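Local coordinates for CRISPR-associated endonuclease/helicase Cas3 (Thermus thermophilus HB8, PDB 3SK9), which cuts single-stranded DNA through its metal-dependent HD nuclease domain, the part described here, and serves CRISPR immunity together with a helicase domain in the full-length protein, at residues Ala34-Ala39 against Asp210-Asp215; Lys252-Arg255 against Glu260-Pro263. All blocks are in the same frame, centred on the assembly; numbering follows the deposited sequence.

Contact 1: residues Ala34-Ala39 against Asp210-Asp215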
loop_
_atom_site.group_PDB
_atom_site.type_symbol
_atom_site.label_atom_id
_atom_site.label_comp_id
_atom_site.label_asym_id
_atom_site.label_seq_id
_atom_site.Cartn_x
_atom_site.Cartn_y
_atom_site.Cartn_z
ATOM N N ALA A 34 -1.354 -5.098 -2.154
ATOM C CA ALA A 34 -2.787 -4.901 -2.484
ATOM C C ALA A 34 -3.565 -6.216 -2.482
ATOM O O ALA A 34 -4.724 -6.245 -2.048
ATOM C CB ALA A 34 -2.939 -4.228 -3.877
ATOM N N ALA A 35 -2.945 -7.292 -2.950
ATOM C CA ALA A 35 -3.611 -8.593 -3.026
ATOM C C ALA A 35 -3.871 -9.124 -1.603
ATOM O O ALA A 35 -4.944 -9.668 -1.329
ATOM C CB ALA A 35 -2.761 -9.613 -3.865
ATOM N N VAL A 36 -2.890 -8.951 -0.708
ATOM C CA VAL A 36 -3.105 -9.376 0.697
ATOM C C VAL A 36 -4.220 -8.527 1.311
ATOM O O VAL A 36 -5.100 -9.057 2.036
ATOM C CB VAL A 36 -1.828 -9.220 1.550
ATOM C CG1 VAL A 36 -2.107 -9.493 3.050
ATOM C CG2 VAL A 36 -0.693 -10.177 1.021
ATOM N N ALA A 37 -4.184 -7.206 1.069
ATOM C CA ALA A 37 -5.224 -6.320 1.617
ATOM C C ALA A 37 -6.615 -6.767 1.155
ATOM O O ALA A 37 -7.540 -6.832 1.949
ATOM C CB ALA A 37 -4.974 -4.850 1.175
ATOM N N LEU A 38 -6.764 -7.040 -0.150
ATOM C CA LEU A 38 -8.065 -7.426 -0.686
ATOM C C LEU A 38 -8.512 -8.763 -0.074
ATOM O O LEU A 38 -9.677 -8.929 0.361
ATOM C CB LEU A 38 -8.003 -7.485 -2.215
ATOM C CG LEU A 38 -9.369 -7.708 -2.891
ATOM C CD1 LEU A 38 -10.412 -6.699 -2.350
ATOM C CD2 LEU A 38 -9.263 -7.602 -4.414
ATOM N N ALA A 39 -7.571 -9.695 0.047
ATOM C CA ALA A 39 -7.915 -11.026 0.587
ATOM C C ALA A 39 -8.324 -10.959 2.047
ATOM O O ALA A 39 -9.304 -11.587 2.476
ATOM C CB ALA A 39 -6.750 -12.013 0.390
ATOM N N ASP A 210 1.480 -5.069 4.316
ATOM C CA ASP A 210 2.894 -4.875 3.886
ATOM C C ASP A 210 3.783 -5.930 4.570
ATOM O O ASP A 210 4.675 -6.513 3.932
ATOM C CB ASP A 210 3.414 -3.473 4.252
ATOM C CG ASP A 210 4.896 -3.276 3.850
ATOM O OD1 ASP A 210 5.167 -3.141 2.646
ATOM O OD2 ASP A 210 5.776 -3.288 4.739
ATOM N N TRP A 211 3.514 -6.178 5.842
ATOM C CA TRP A 211 4.250 -7.222 6.589
ATOM C C TRP A 211 4.102 -8.595 5.919
ATOM O O TRP A 211 5.112 -9.272 5.638
ATOM C CB TRP A 211 3.762 -7.276 8.023
ATOM C CG TRP A 211 4.398 -8.380 8.818
ATOM C CD1 TRP A 211 5.692 -8.419 9.254
ATOM C CD2 TRP A 211 3.768 -9.537 9.306
ATOM N NE1 TRP A 211 5.910 -9.557 9.963
ATOM C CE2 TRP A 211 4.743 -10.262 10.034
ATOM C CE3 TRP A 211 2.451 -10.036 9.232
ATOM C CZ2 TRP A 211 4.461 -11.460 10.665
ATOM C CZ3 TRP A 211 2.168 -11.235 9.841
ATOM C CH2 TRP A 211 3.174 -11.952 10.547
ATOM N N VAL A 212 2.862 -9.015 5.668
ATOM C CA VAL A 212 2.625 -10.346 5.036
ATOM C C VAL A 212 3.395 -10.380 3.694
ATOM O O VAL A 212 4.176 -11.306 3.431
ATOM C CB VAL A 212 1.142 -10.584 4.749
ATOM C CG1 VAL A 212 0.924 -11.903 3.957
ATOM C CG2 VAL A 212 0.376 -10.672 6.031
ATOM N N ALA A 213 3.176 -9.370 2.857
ATOM C CA ALA A 213 3.742 -9.376 1.478
ATOM C C ALA A 213 5.258 -9.284 1.454
ATOM O O ALA A 213 5.917 -9.719 0.482
ATOM C CB ALA A 213 3.115 -8.242 0.651
ATOM N N SER A 214 5.837 -8.815 2.556
ATOM C CA SER A 214 7.285 -8.626 2.608
ATOM C C SER A 214 8.038 -9.923 2.893
ATOM O O SER A 214 9.277 -9.920 2.888
ATOM C CB SER A 214 7.656 -7.606 3.708
ATOM O OG SER A 214 7.406 -6.286 3.236
ATOM N N ASP A 215 7.308 -10.999 3.197
ATOM C CA ASP A 215 7.964 -12.274 3.567
ATOM C C ASP A 215 8.127 -13.146 2.317
ATOM O O ASP A 215 7.153 -13.640 1.772
ATOM C CB ASP A 215 7.127 -13.005 4.615
ATOM C CG ASP A 215 7.831 -14.266 5.172
ATOM O OD1 ASP A 215 8.766 -14.825 4.523
ATOM O OD2 ASP A 215 7.432 -14.692 6.264
#

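Contact 2: residues Lys252-Arg255 against Glu260-Pro263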
loop_
_atom_site.group_PDB
_atom_site.type_symbol
_atom_site.label_atom_id
_atom_site.label_comp_id
_atom_site.label_asym_id
_atom_site.label_seq_id
_atom_site.Cartn_x
_atom_site.Cartn_y
_atom_site.Cartn_z
ATOM N N LYS A 252 -2.067 -16.785 18.016
ATOM C CA LYS A 252 -2.405 -17.183 19.382
ATOM C C LYS A 252 -3.554 -16.343 19.963
ATOM O O LYS A 252 -4.091 -16.653 20.998
ATOM C CB LYS A 252 -1.162 -17.076 20.269
ATOM C CG LYS A 252 0.081 -17.703 19.632
ATOM C CD LYS A 252 1.153 -18.066 20.655
ATOM C CE LYS A 252 0.840 -19.376 21.372
ATOM N NZ LYS A 252 1.942 -19.804 22.299
ATOM N N ALA A 253 -3.923 -15.258 19.297
ATOM C CA ALA A 253 -5.088 -14.490 19.720
ATOM C C ALA A 253 -5.416 -13.560 18.578
ATOM O O ALA A 253 -4.830 -13.692 17.519
ATOM C CB ALA A 253 -4.786 -13.694 20.970
ATOM N N GLN A 254 -6.384 -12.663 18.763
ATOM C CA GLN A 254 -6.651 -11.683 17.706
ATOM C C GLN A 254 -6.335 -10.277 18.201
ATOM O O GLN A 254 -6.436 -10.007 19.410
ATOM C CB GLN A 254 -8.082 -11.790 17.193
ATOM C CG GLN A 254 -9.113 -11.271 18.136
ATOM C CD GLN A 254 -10.529 -11.534 17.635
ATOM O OE1 GLN A 254 -10.734 -12.276 16.655
ATOM N NE2 GLN A 254 -11.514 -10.923 18.307
ATOM N N ARG A 255 -5.928 -9.415 17.273
ATOM C CA ARG A 255 -5.680 -7.999 17.531
ATOM C C ARG A 255 -6.885 -7.278 17.013
ATOM O O ARG A 255 -7.215 -7.413 15.839
ATOM C CB ARG A 255 -4.523 -7.453 16.691
ATOM C CG ARG A 255 -3.194 -7.892 17.060
ATOM C CD ARG A 255 -2.170 -7.472 15.998
ATOM N NE ARG A 255 -1.969 -6.021 15.800
ATOM C CZ ARG A 255 -0.758 -5.452 15.708
ATOM N NH1 ARG A 255 0.324 -6.188 15.901
ATOM N NH2 ARG A 255 -0.605 -4.161 15.456
ATOM N N GLU A 260 -11.617 -3.556 13.065
ATOM C CA GLU A 260 -11.196 -4.668 12.183
ATOM C C GLU A 260 -10.269 -5.577 12.974
ATOM O O GLU A 260 -9.826 -5.228 14.100
ATOM C CB GLU A 260 -10.508 -4.162 10.887
ATOM C CG GLU A 260 -9.209 -3.375 11.134
ATOM C CD GLU A 260 -8.757 -2.514 9.932
ATOM O OE1 GLU A 260 -9.415 -2.523 8.879
ATOM O OE2 GLU A 260 -7.701 -1.827 10.009
ATOM N N LEU A 261 -10.011 -6.756 12.428
ATOM C CA LEU A 261 -9.326 -7.811 13.174
ATOM C C LEU A 261 -8.133 -8.349 12.401
ATOM O O LEU A 261 -8.199 -8.514 11.163
ATOM C CB LEU A 261 -10.299 -9.010 13.419
ATOM C CG LEU A 261 -11.551 -8.656 14.214
ATOM C CD1 LEU A 261 -12.654 -9.782 14.156
ATOM C CD2 LEU A 261 -11.198 -8.329 15.679
ATOM N N PHE A 262 -7.084 -8.708 13.137
ATOM C CA PHE A 262 -5.918 -9.365 12.554
ATOM C C PHE A 262 -5.466 -10.474 13.497
ATOM O O PHE A 262 -5.679 -10.369 14.688
ATOM C CB PHE A 262 -4.751 -8.339 12.419
ATOM C CG PHE A 262 -5.113 -7.125 11.577
ATOM C CD1 PHE A 262 -5.198 -7.216 10.205
ATOM C CD2 PHE A 262 -5.386 -5.905 12.176
ATOM C CE1 PHE A 262 -5.547 -6.112 9.437
ATOM C CE2 PHE A 262 -5.734 -4.806 11.389
ATOM C CZ PHE A 262 -5.820 -4.923 10.040
ATOM N N PRO A 263 -4.800 -11.504 12.972
ATOM C CA PRO A 263 -4.130 -12.448 13.887
ATOM C C PRO A 263 -3.016 -11.774 14.734
ATOM O O PRO A 263 -2.218 -10.940 14.231
ATOM C CB PRO A 263 -3.540 -13.502 12.943
ATOM C CG PRO A 263 -3.315 -12.754 11.645
ATOM C CD PRO A 263 -4.462 -11.764 11.559
#

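Contact 1: residues Ala34-Ala39 against Asp210-Asp215
Val36, on helix 26-43, reaches across to Val212 and Ala213 on helix 196-213, and the contact between the two segments is wholly apolar. Both methyls of Val36 take part. CG2 lies 3.8 Å from CG1 of Val212 and 4.3 Å from CB of Ala213, while CG1 of Val36 packs at 3.8 Å against CB of Val212. In each valine CG1 stands opposite the backbone N (chi1 173° in Val36, 174° in Val212), which leaves both branches of Val36 turned to its partner; the two side chains meet at a slant, and the two methyls of Val36 come against CB and CG1 of Val212. Val36 and Ala213 are the backbone neighbours, with CA of Val36 and CA of Ala213 6.9 Å apart. Phe219 touches both valines and Leu245 adds to Val212, so the pair is buried.

This packing joins two helices of the HD fold that supply metal ligands: Asp210 comes from the segment itself and His29 from an earlier turn of helix 26-43. CB of Asp210 points away from 34-39, and its OD1 is hydrogen-bonded to NE2 of His29. OD2 of Asp75, another metal-binding residue, lies close to the same oxygen.

Polar contacts within 210-215 are local. OG of Ser214 donates to O of Asp210 at 2.8 Å, approaching from above the carbonyl plane, and N of Ser214 bonds weakly to the same oxygen.

Contact 2: residues Lys252-Arg255 against Glu260-Pro263
Gln254 holds CG between its backbone N and carbonyl carbon (chi1 73°) and then runs straight, which carries its amide over to Leu261, whose own CG sits beside the backbone N (chi1 -60°). The two side chains meet on one face of an antiparallel beta hairpin built from strands 253-257 and 260-264. CD2 of Leu261 lies 3.7 Å from NE2 and 3.8 Å from CD of Gln254, a van der Waals contact at the amide end. OE1 of Gln254 lies about equally far from both methyls, 4.0 Å from CD1 of Leu261.

Arg255 and Phe262 form a hydrogen-bonded pair, with their side chains on the other face. N of Arg255 donates to O of Phe262 at 2.8 Å, and N of Phe262 returns a bond to O of Arg255 at 3.0 Å. Each acceptor also receives a CA-H contact, from Gln254 and Leu261 respectively. The ring of Phe262 meets that of Phe208 and touches Ala204, both on helix 196-213, so the hairpin packs on that helix, whereas the guanidinium of Arg255 makes a salt bridge through NE with Glu257 on its own strand.

Gln254 and Pro263 are a non-hydrogen-bonded pair with CA atoms 4.6 Å apart; beside them, CD of Arg255 passes 3.9 Å from O of Pro263.

Overall arrangement
Contact 1 is buried core packing between two helices far apart in sequence, whereas contact 2 joins neighbouring strands of a hairpin at the edge of the domain, with several exposed side chains. Their chemistry follows their place: only aliphatic carbons meet in the first, while paired backbone hydrogen bonds and an aliphatic-amide contact hold the second. Helix 196-213 links them, since it supplies one side of contact 1 and receives Phe262 of contact 2. The centres lie about 16 Å apart and their nearest atoms about 6 Å, without touching. Contact 1 includes the metal-binding Asp210 in one of its segments, whereas the side chain of Phe262 in contact 2 stays about 11 Å from that of Asp210.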